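Local coordinates for PmbA-related protein (Thermotoga maritima, PDB 1VL4), which is of unsettled function but may act as a metallopeptidase of the PmbA/TldD type, at residues 365-370 / 390-395; 358-363 / 396-401; 416-421 / 440-445. All coordinates share one frame; numbering follows the deposited sequence.

Contact 1: 365-370 / 390-395; sequences GVVITE and KGYWVE
The carbonyl oxygen of Lys390 is gripped by two successive backbone amides: Thr369 N lies 2.8 Å from Lys390 O, and Glu370 N makes a longer, weak bond to the same oxygen. Both residues therefore face Lys390, the defining feature of a classic beta bulge, and the return bond from Lys390 N to Glu370 O (2.9 Å) closes it. Beyond the bulge the antiparallel pairing is regular. Val367 and Tyr392 form one hydrogen-bonded pair, Gly365 and Val394 the next, where Val394 N meets Gly365 O at 2.9 Å. That oxygen also sits over one face of the Trp393 indole, 3.3 Å from the ring plane and offset toward the rim near CE3. Trp393 reaches it because CG stands opposite its own backbone N (chi1 180°), which carries the indole back over the glycine, while Val366 CG2 comes to the ring edge at CZ3. The other face of the sheet carries Val367, Tyr392 and Val394. Here the CG2 methyls of Val367 and Val394 touch at 3.5 Å, under Leu359 of the helix 355-362. Thr369 CG2 approaches the edge of the Tyr392 ring at CE1 (3.5 Å), the two side chains crossing at about a right angle. A water joins Thr369 OG1 (3.1 Å) to Tyr392 OH (3.0 Å), and Ser223 also bonds the phenol oxygen. The strand 365-372 runs parallel to 233-239 on its other flank, so this pairing lies inside the mixed sheet of the C-terminal domain. Beside it Glu370 forms a salt bridge with Arg240. At the bulge Thr369 departs from the regular pattern, and its methyl packs at the tyrosine edge while its hydroxyl is linked to the phenol by water.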
loop_
_atom_site.group_PDB
_atom_site.type_symbol
_atom_site.label_atom_id
_atom_site.label_comp_id
_atom_site.label_asym_id
_atom_site.label_seq_id
_atom_site.Cartn_x
_atom_site.Cartn_y
_atom_site.Cartn_z
ATOM N N GLY A 365 -36.794 9.834 3.674
ATOM C CA GLY A 365 -35.459 9.676 4.212
ATOM C C GLY A 365 -34.388 9.639 3.146
ATOM O O GLY A 365 -34.635 10.000 1.994
ATOM N N VAL A 366 -33.199 9.205 3.556
ATOM C CA VAL A 366 -32.041 9.166 2.682
ATOM C C VAL A 366 -31.720 7.729 2.295
ATOM O O VAL A 366 -31.784 6.830 3.124
ATOM C CB VAL A 366 -30.809 9.761 3.372
ATOM C CG1 VAL A 366 -29.593 9.689 2.428
ATOM C CG2 VAL A 366 -31.088 11.206 3.795
ATOM N N VAL A 367 -31.381 7.535 1.028
ATOM C CA VAL A 367 -30.781 6.292 0.563
ATOM C C VAL A 367 -29.276 6.570 0.358
ATOM O O VAL A 367 -28.911 7.501 -0.322
ATOM C CB VAL A 367 -31.407 5.797 -0.750
ATOM C CG1 VAL A 367 -30.570 4.639 -1.360
ATOM C CG2 VAL A 367 -32.874 5.369 -0.532
ATOM N N ILE A 368 -28.423 5.779 0.985
ATOM C CA ILE A 368 -26.995 5.891 0.757
ATOM C C ILE A 368 -26.543 4.662 -0.006
ATOM O O ILE A 368 -26.709 3.528 0.458
ATOM C CB ILE A 368 -26.230 6.151 2.076
ATOM C CG1 ILE A 368 -26.353 7.640 2.396
ATOM C CG2 ILE A 368 -24.711 5.771 1.983
ATOM C CD1 ILE A 368 -26.281 7.902 3.801
ATOM N N THR A 369 -25.978 4.920 -1.188
ATOM C CA THR A 369 -25.575 3.866 -2.128
ATOM C C THR A 369 -24.078 3.585 -2.134
ATOM O O THR A 369 -23.683 2.495 -2.484
ATOM C CB THR A 369 -25.954 4.214 -3.570
ATOM O OG1 THR A 369 -25.430 5.514 -3.894
ATOM C CG2 THR A 369 -27.481 4.214 -3.731
ATOM N N GLU A 370 -23.270 4.571 -1.776
ATOM C CA GLU A 370 -21.817 4.399 -1.698
ATOM C C GLU A 370 -21.255 5.277 -0.591
ATOM O O GLU A 370 -21.779 6.374 -0.322
ATOM C CB GLU A 370 -21.147 4.777 -3.027
ATOM C CG GLU A 370 -21.790 4.117 -4.289
ATOM C CD GLU A 370 -21.528 2.628 -4.380
ATOM O OE1 GLU A 370 -20.678 2.110 -3.592
ATOM O OE2 GLU A 370 -22.167 1.972 -5.244
ATOM N N LYS A 390 -22.657 9.002 -1.162
ATOM C CA LYS A 390 -23.558 9.255 -2.301
ATOM C C LYS A 390 -24.907 8.620 -1.976
ATOM O O LYS A 390 -24.959 7.560 -1.365
ATOM C CB LYS A 390 -23.016 8.548 -3.555
ATOM C CG LYS A 390 -21.875 9.270 -4.306
ATOM C CD LYS A 390 -21.239 8.297 -5.312
ATOM C CE LYS A 390 -20.640 9.011 -6.506
ATOM N NZ LYS A 390 -19.341 9.714 -6.181
ATOM N N GLY A 391 -25.981 9.247 -2.425
ATOM C CA GLY A 391 -27.310 8.713 -2.217
ATOM C C GLY A 391 -28.405 9.579 -2.839
ATOM O O GLY A 391 -28.144 10.385 -3.747
ATOM N N TYR A 392 -29.626 9.401 -2.311
ATOM C CA TYR A 392 -30.855 9.928 -2.884
ATOM C C TYR A 392 -31.766 10.387 -1.744
ATOM O O TYR A 392 -31.643 9.885 -0.623
ATOM C CB TYR A 392 -31.564 8.804 -3.672
ATOM C CG TYR A 392 -30.710 8.268 -4.791
ATOM C CD1 TYR A 392 -29.711 7.345 -4.524
ATOM C CD2 TYR A 392 -30.836 8.746 -6.104
ATOM C CE1 TYR A 392 -28.872 6.891 -5.527
ATOM C CE2 TYR A 392 -29.992 8.266 -7.137
ATOM C CZ TYR A 392 -29.017 7.342 -6.832
ATOM O OH TYR A 392 -28.154 6.824 -7.793
ATOM N N TRP A 393 -32.692 11.288 -2.066
ATOM C CA TRP A 393 -33.791 11.688 -1.191
ATOM C C TRP A 393 -35.032 10.877 -1.611
ATOM O O TRP A 393 -35.301 10.703 -2.806
ATOM C CB TRP A 393 -34.078 13.193 -1.306
ATOM C CG TRP A 393 -35.209 13.605 -0.422
ATOM C CD1 TRP A 393 -36.466 13.987 -0.806
ATOM C CD2 TRP A 393 -35.207 13.618 1.013
ATOM N NE1 TRP A 393 -37.233 14.253 0.304
ATOM C CE2 TRP A 393 -36.488 14.004 1.430
ATOM C CE3 TRP A 393 -34.250 13.315 1.982
ATOM C CZ2 TRP A 393 -36.821 14.134 2.776
ATOM C CZ3 TRP A 393 -34.593 13.438 3.314
ATOM C CH2 TRP A 393 -35.851 13.838 3.697
ATOM N N VAL A 394 -35.763 10.371 -0.622
ATOM C CA VAL A 394 -36.964 9.608 -0.852
ATOM C C VAL A 394 -38.109 10.370 -0.219
ATOM O O VAL A 394 -38.007 10.821 0.902
ATOM C CB VAL A 394 -36.847 8.220 -0.182
ATOM C CG1 VAL A 394 -38.145 7.415 -0.299
ATOM C CG2 VAL A 394 -35.680 7.456 -0.767
ATOM N N GLU A 395 -39.180 10.552 -0.960
ATOM C CA GLU A 395 -40.459 10.970 -0.374
ATOM C C GLU A 395 -41.582 10.102 -0.920
ATOM O O GLU A 395 -41.580 9.700 -2.082
ATOM C CB GLU A 395 -40.756 12.460 -0.566
ATOM C CG GLU A 395 -39.952 13.132 -1.641
ATOM C CD GLU A 395 -40.204 14.633 -1.719
ATOM O OE1 GLU A 395 -40.663 15.226 -0.706
ATOM O OE2 GLU A 395 -39.934 15.214 -2.805
HETATM O O HOH W 1 -25.640 5.472 -7.007
#

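Contact 2: 358-363 / 396-401; sequences LLKEMD and NGEIAH
Asp363 O accepts the amide of Gly397 at 2.9 Å, a bond whose N-H points well at the oxygen (161°) although the donor comes from well off the C=O direction (119° at the oxygen). The carboxylate of Asp363 swings toward the same turn: with chi1 at 179° it extends beside its own carbonyl carbon, and OD1 comes to 3.3 Å from Asn396 CA. On the other flank of Gly397, Lys360 lays its aliphatic chain against the peptide, CD standing 3.3 Å from Gly397 O. That carbonyl is buried and has no hydrogen-bonding partner in the model. Bends at chi2 and chi4 fold the lysine over it, leaving NZ 4.5 Å from Glu398 OE2, beyond a salt bridge, so any attraction between the two is probably modest. The fold explains the meeting: residues 396 and 397 form a turn of type I' character in the beta hairpin between strands 384-395 and 398-404, and the end of helix 355-362 sits against it. Asp363, with positive phi, is where the chain leaves the helix, its amide still bonded to Leu359 O (2.8 Å). Glycine suits position 397, which also has positive phi and passes close to Lys360. Further out, Leu359 CD2 reaches Ile399 CG1 at 4.3 Å, a loose apolar touch. Leu359 also packs on Val367, Val394 and Leu238 of the sheet beneath the helix, and Ile399 packs on Tyr392.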
loop_
_atom_site.group_PDB
_atom_site.type_symbol
_atom_site.label_atom_id
_atom_site.label_comp_id
_atom_site.label_asym_id
_atom_site.label_seq_id
_atom_site.Cartn_x
_atom_site.Cartn_y
_atom_site.Cartn_z
ATOM N N LEU A 358 -38.307 -1.924 1.294
ATOM C CA LEU A 358 -37.595 -1.063 2.240
ATOM C C LEU A 358 -37.791 0.438 1.980
ATOM O O LEU A 358 -37.931 1.223 2.921
ATOM C CB LEU A 358 -36.089 -1.403 2.248
ATOM C CG LEU A 358 -35.667 -2.766 2.784
ATOM C CD1 LEU A 358 -34.158 -2.787 2.865
ATOM C CD2 LEU A 358 -36.284 -3.176 4.136
ATOM N N LEU A 359 -37.761 0.838 0.719
ATOM C CA LEU A 359 -38.083 2.230 0.339
ATOM C C LEU A 359 -39.459 2.633 0.848
ATOM O O LEU A 359 -39.649 3.695 1.479
ATOM C CB LEU A 359 -38.093 2.389 -1.181
ATOM C CG LEU A 359 -36.727 2.622 -1.809
ATOM C CD1 LEU A 359 -36.844 2.480 -3.341
ATOM C CD2 LEU A 359 -36.197 3.976 -1.419
ATOM N N LYS A 360 -40.416 1.762 0.540
ATOM C CA LYS A 360 -41.794 1.960 0.905
ATOM C C LYS A 360 -41.913 2.042 2.417
ATOM O O LYS A 360 -42.559 2.969 2.948
ATOM C CB LYS A 360 -42.654 0.820 0.346
ATOM C CG LYS A 360 -43.451 1.098 -0.944
ATOM C CD LYS A 360 -42.642 1.805 -2.021
ATOM C CE LYS A 360 -43.541 2.330 -3.124
ATOM N NZ LYS A 360 -44.500 3.384 -2.641
ATOM N N GLU A 361 -41.300 1.102 3.136
ATOM C CA GLU A 361 -41.366 1.140 4.615
ATOM C C GLU A 361 -40.725 2.396 5.201
ATOM O O GLU A 361 -41.256 2.971 6.140
ATOM C CB GLU A 361 -40.667 -0.057 5.234
ATOM C CG GLU A 361 -41.291 -1.391 4.943
ATOM C CD GLU A 361 -42.370 -1.737 5.914
ATOM O OE1 GLU A 361 -42.793 -0.840 6.676
ATOM O OE2 GLU A 361 -42.790 -2.913 5.909
ATOM N N MET A 362 -39.554 2.794 4.687
ATOM C CA MET A 362 -38.918 4.015 5.150
ATOM C C MET A 362 -39.785 5.244 4.872
ATOM O O MET A 362 -39.890 6.134 5.719
ATOM C CB MET A 362 -37.566 4.217 4.477
ATOM C CG MET A 362 -36.881 5.531 4.955
ATOM S SD MET A 362 -35.202 5.739 4.359
ATOM C CE MET A 362 -35.510 5.982 2.608
ATOM N N ASP A 363 -40.333 5.290 3.657
ATOM C CA ASP A 363 -41.250 6.304 3.164
ATOM C C ASP A 363 -40.639 7.695 2.943
ATOM O O ASP A 363 -40.955 8.372 1.957
ATOM C CB ASP A 363 -42.474 6.418 4.074
ATOM C CG ASP A 363 -43.444 7.488 3.598
ATOM O OD1 ASP A 363 -44.040 7.282 2.522
ATOM O OD2 ASP A 363 -43.593 8.538 4.264
ATOM N N ASN A 396 -42.529 9.813 -0.050
ATOM C CA ASN A 396 -43.638 8.926 -0.351
ATOM C C ASN A 396 -43.221 7.595 -0.894
ATOM O O ASN A 396 -43.896 7.071 -1.762
ATOM C CB ASN A 396 -44.602 9.610 -1.318
ATOM C CG ASN A 396 -45.244 10.802 -0.704
ATOM O OD1 ASN A 396 -45.873 10.693 0.365
ATOM N ND2 ASN A 396 -45.048 11.980 -1.327
ATOM N N GLY A 397 -42.114 7.045 -0.391
ATOM C CA GLY A 397 -41.675 5.707 -0.765
ATOM C C GLY A 397 -41.002 5.566 -2.124
ATOM O O GLY A 397 -40.768 4.436 -2.611
ATOM N N GLU A 398 -40.617 6.694 -2.699
ATOM C CA GLU A 398 -40.010 6.757 -4.030
ATOM C C GLU A 398 -38.803 7.677 -4.035
ATOM O O GLU A 398 -38.842 8.762 -3.449
ATOM C CB GLU A 398 -41.049 7.314 -5.027
ATOM C CG GLU A 398 -42.151 6.285 -5.354
ATOM C CD GLU A 398 -43.297 6.864 -6.153
ATOM O OE1 GLU A 398 -43.080 7.858 -6.899
ATOM O OE2 GLU A 398 -44.427 6.323 -6.028
ATOM N N ILE A 399 -37.757 7.294 -4.752
ATOM C CA ILE A 399 -36.586 8.165 -4.893
ATOM C C ILE A 399 -37.042 9.428 -5.619
ATOM O O ILE A 399 -37.691 9.356 -6.665
ATOM C CB ILE A 399 -35.412 7.448 -5.621
ATOM C CG1 ILE A 399 -34.838 6.332 -4.721
ATOM C CG2 ILE A 399 -34.325 8.424 -6.029
ATOM C CD1 ILE A 399 -34.104 5.300 -5.479
ATOM N N ALA A 400 -36.776 10.578 -5.019
ATOM C CA ALA A 400 -37.132 11.826 -5.631
ATOM C C ALA A 400 -35.950 12.380 -6.433
ATOM O O ALA A 400 -36.124 12.795 -7.572
ATOM C CB ALA A 400 -37.574 12.833 -4.579
ATOM N N HIS A 401 -34.767 12.404 -5.834
ATOM C CA HIS A 401 -33.595 13.018 -6.481
ATOM C C HIS A 401 -32.312 12.650 -5.765
ATOM O O HIS A 401 -32.335 12.354 -4.581
ATOM C CB HIS A 401 -33.715 14.544 -6.564
ATOM C CG HIS A 401 -33.889 15.235 -5.240
ATOM N ND1 HIS A 401 -32.839 15.474 -4.374
ATOM C CD2 HIS A 401 -34.988 15.772 -4.657
ATOM C CE1 HIS A 401 -33.288 16.112 -3.308
ATOM N NE2 HIS A 401 -34.589 16.307 -3.457
#

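Contact 3: 416-421 / 440-445; sequences LRKIVL and EVLDVA
Lys418 bonds to the segment 440-445 twice, once through its ammonium and once through its main chain. NZ donates to Val441 O at 2.7 Å, approaching from above the carbonyl plane, 36° out of it, and Lys418 O accepts the amide of Glu440 at 2.8 Å with the N-H nearly straight (168°). The contact lies where helix 412-417 gives way to a strand of the mixed sheet: Lys418 is the first residue to leave the helix, the chain then enters the short strand 419-422, and this pairs antiparallel with 437-444, which turns a corner at Glu440. The lysine spans that corner. Its chain is extended apart from a bend at chi3 (-69°), which turns CE and NZ toward Val441 O, with CD already alongside. At the base of the side chain, Lys418 CB meets Glu440 CB at 4.0 Å. Strand neighbours hold the frame, with Val420 bonded through its backbone to Leu438 and Leu442 to Tyr235. The packing round these bonds is thin and lies near the surface: Val441 CG1 flanks the lysine, and the bent side chain of Glu440 brings OE1 to 3.8 Å from Val420 CG1.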
loop_
_atom_site.group_PDB
_atom_site.type_symbol
_atom_site.label_atom_id
_atom_site.label_comp_id
_atom_site.label_asym_id
_atom_site.label_seq_id
_atom_site.Cartn_x
_atom_site.Cartn_y
_atom_site.Cartn_z
ATOM N N LEU A 416 -25.572 -0.461 14.198
ATOM C CA LEU A 416 -26.031 -1.823 14.376
ATOM C C LEU A 416 -27.259 -1.863 15.247
ATOM O O LEU A 416 -28.167 -2.659 14.975
ATOM C CB LEU A 416 -24.949 -2.749 14.980
ATOM C CG LEU A 416 -23.727 -3.050 14.103
ATOM C CD1 LEU A 416 -22.657 -3.878 14.851
ATOM C CD2 LEU A 416 -24.132 -3.710 12.790
ATOM N N ARG A 417 -27.286 -1.013 16.290
ATOM C CA ARG A 417 -28.451 -0.930 17.177
ATOM C C ARG A 417 -29.687 -0.424 16.466
ATOM O O ARG A 417 -30.784 -0.814 16.814
ATOM C CB ARG A 417 -28.222 0.002 18.391
ATOM C CG ARG A 417 -27.219 -0.469 19.420
ATOM C CD ARG A 417 -27.766 -1.603 20.252
ATOM N NE ARG A 417 -28.737 -1.135 21.241
ATOM C CZ ARG A 417 -29.641 -1.905 21.841
ATOM N NH1 ARG A 417 -30.456 -1.365 22.730
ATOM N NH2 ARG A 417 -29.759 -3.201 21.538
ATOM N N LYS A 418 -29.503 0.476 15.506
ATOM C CA LYS A 418 -30.598 1.148 14.812
ATOM C C LYS A 418 -30.977 0.500 13.491
ATOM O O LYS A 418 -31.801 1.016 12.759
ATOM C CB LYS A 418 -30.215 2.602 14.579
ATOM C CG LYS A 418 -30.112 3.370 15.909
ATOM C CD LYS A 418 -29.919 4.870 15.725
ATOM C CE LYS A 418 -28.553 5.238 15.143
ATOM N NZ LYS A 418 -28.417 6.742 15.101
ATOM N N ILE A 419 -30.383 -0.633 13.161
ATOM C CA ILE A 419 -30.903 -1.367 11.984
ATOM C C ILE A 419 -32.255 -2.010 12.381
ATOM O O ILE A 419 -32.305 -2.942 13.165
ATOM C CB ILE A 419 -29.905 -2.385 11.421
ATOM C CG1 ILE A 419 -28.705 -1.642 10.788
ATOM C CG2 ILE A 419 -30.590 -3.267 10.342
ATOM C CD1 ILE A 419 -27.442 -2.527 10.544
ATOM N N VAL A 420 -33.341 -1.467 11.860
ATOM C CA VAL A 420 -34.658 -1.963 12.219
ATOM C C VAL A 420 -35.254 -2.952 11.197
ATOM O O VAL A 420 -36.135 -3.721 11.538
ATOM C CB VAL A 420 -35.655 -0.768 12.508
ATOM C CG1 VAL A 420 -35.127 0.086 13.644
ATOM C CG2 VAL A 420 -35.918 0.094 11.269
ATOM N N LEU A 421 -34.775 -2.922 9.958
ATOM C CA LEU A 421 -35.195 -3.855 8.916
ATOM C C LEU A 421 -34.073 -4.159 7.960
ATOM O O LEU A 421 -33.322 -3.259 7.569
ATOM C CB LEU A 421 -36.325 -3.265 8.086
ATOM C CG LEU A 421 -37.769 -3.276 8.574
ATOM C CD1 LEU A 421 -38.599 -2.457 7.570
ATOM C CD2 LEU A 421 -38.308 -4.711 8.744
ATOM N N GLU A 440 -32.724 3.362 11.533
ATOM C CA GLU A 440 -33.721 4.269 12.106
ATOM C C GLU A 440 -33.436 5.752 11.877
ATOM O O GLU A 440 -34.340 6.558 11.481
ATOM C CB GLU A 440 -33.833 4.012 13.603
ATOM C CG GLU A 440 -34.899 4.848 14.327
ATOM C CD GLU A 440 -36.323 4.310 14.209
ATOM O OE1 GLU A 440 -36.629 3.595 13.223
ATOM O OE2 GLU A 440 -37.133 4.627 15.114
ATOM N N VAL A 441 -32.222 6.143 12.224
ATOM C CA VAL A 441 -31.792 7.500 11.992
ATOM C C VAL A 441 -30.268 7.557 11.985
ATOM O O VAL A 441 -29.617 6.840 12.727
ATOM C CB VAL A 441 -32.445 8.497 13.028
ATOM C CG1 VAL A 441 -31.977 8.246 14.448
ATOM C CG2 VAL A 441 -32.173 9.920 12.664
ATOM N N LEU A 442 -29.706 8.418 11.145
ATOM C CA LEU A 442 -28.270 8.643 11.134
ATOM C C LEU A 442 -27.989 10.128 10.943
ATOM O O LEU A 442 -28.799 10.842 10.367
ATOM C CB LEU A 442 -27.672 7.851 9.983
ATOM C CG LEU A 442 -26.320 7.192 10.132
ATOM C CD1 LEU A 442 -26.256 6.210 11.321
ATOM C CD2 LEU A 442 -26.021 6.499 8.774
ATOM N N ASP A 443 -26.837 10.577 11.433
ATOM C CA ASP A 443 -26.397 11.959 11.230
ATOM C C ASP A 443 -25.895 12.159 9.814
ATOM O O ASP A 443 -24.953 11.492 9.387
ATOM C CB ASP A 443 -25.274 12.346 12.208
ATOM C CG ASP A 443 -25.744 12.400 13.645
ATOM O OD1 ASP A 443 -26.497 11.505 14.080
ATOM O OD2 ASP A 443 -25.374 13.356 14.342
ATOM N N VAL A 444 -26.522 13.084 9.104
ATOM C CA VAL A 444 -26.140 13.463 7.758
ATOM C C VAL A 444 -25.753 14.968 7.747
ATOM O O VAL A 444 -26.461 15.806 8.338
ATOM C CB VAL A 444 -27.322 13.229 6.787
ATOM C CG1 VAL A 444 -26.928 13.559 5.338
ATOM C CG2 VAL A 444 -27.836 11.782 6.900
ATOM N N ALA A 445 -24.653 15.318 7.080
ATOM C CA ALA A 445 -24.251 16.732 6.953
ATOM C C ALA A 445 -24.301 17.188 5.506
ATOM O O ALA A 445 -23.872 16.431 4.625
ATOM C CB ALA A 445 -22.872 16.926 7.503
#

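All three contacts reach the mixed sheet of the C-terminal domain, but at different depths. Contact 1 is its buried part, governed by paired main-chain bonds with apolar and aromatic groups on both faces. Contact 2 is partly buried and encloses contact 1 along the chain: the helix before strand 365-372 meets the turn after strand 384-395, with one main-chain bond, a lysine chain laid over a turn carbonyl and a small apolar touch. The two touch directly, Val394 packing on Leu359 and Trp393 pairing with Ala400 and His401. Contact 3, later in the chain, is a surface contact that combines a main-chain bond with one from a lysine ammonium; it reaches contact 2 where Leu421 meets Leu358 and Glu361, without touching contact 1.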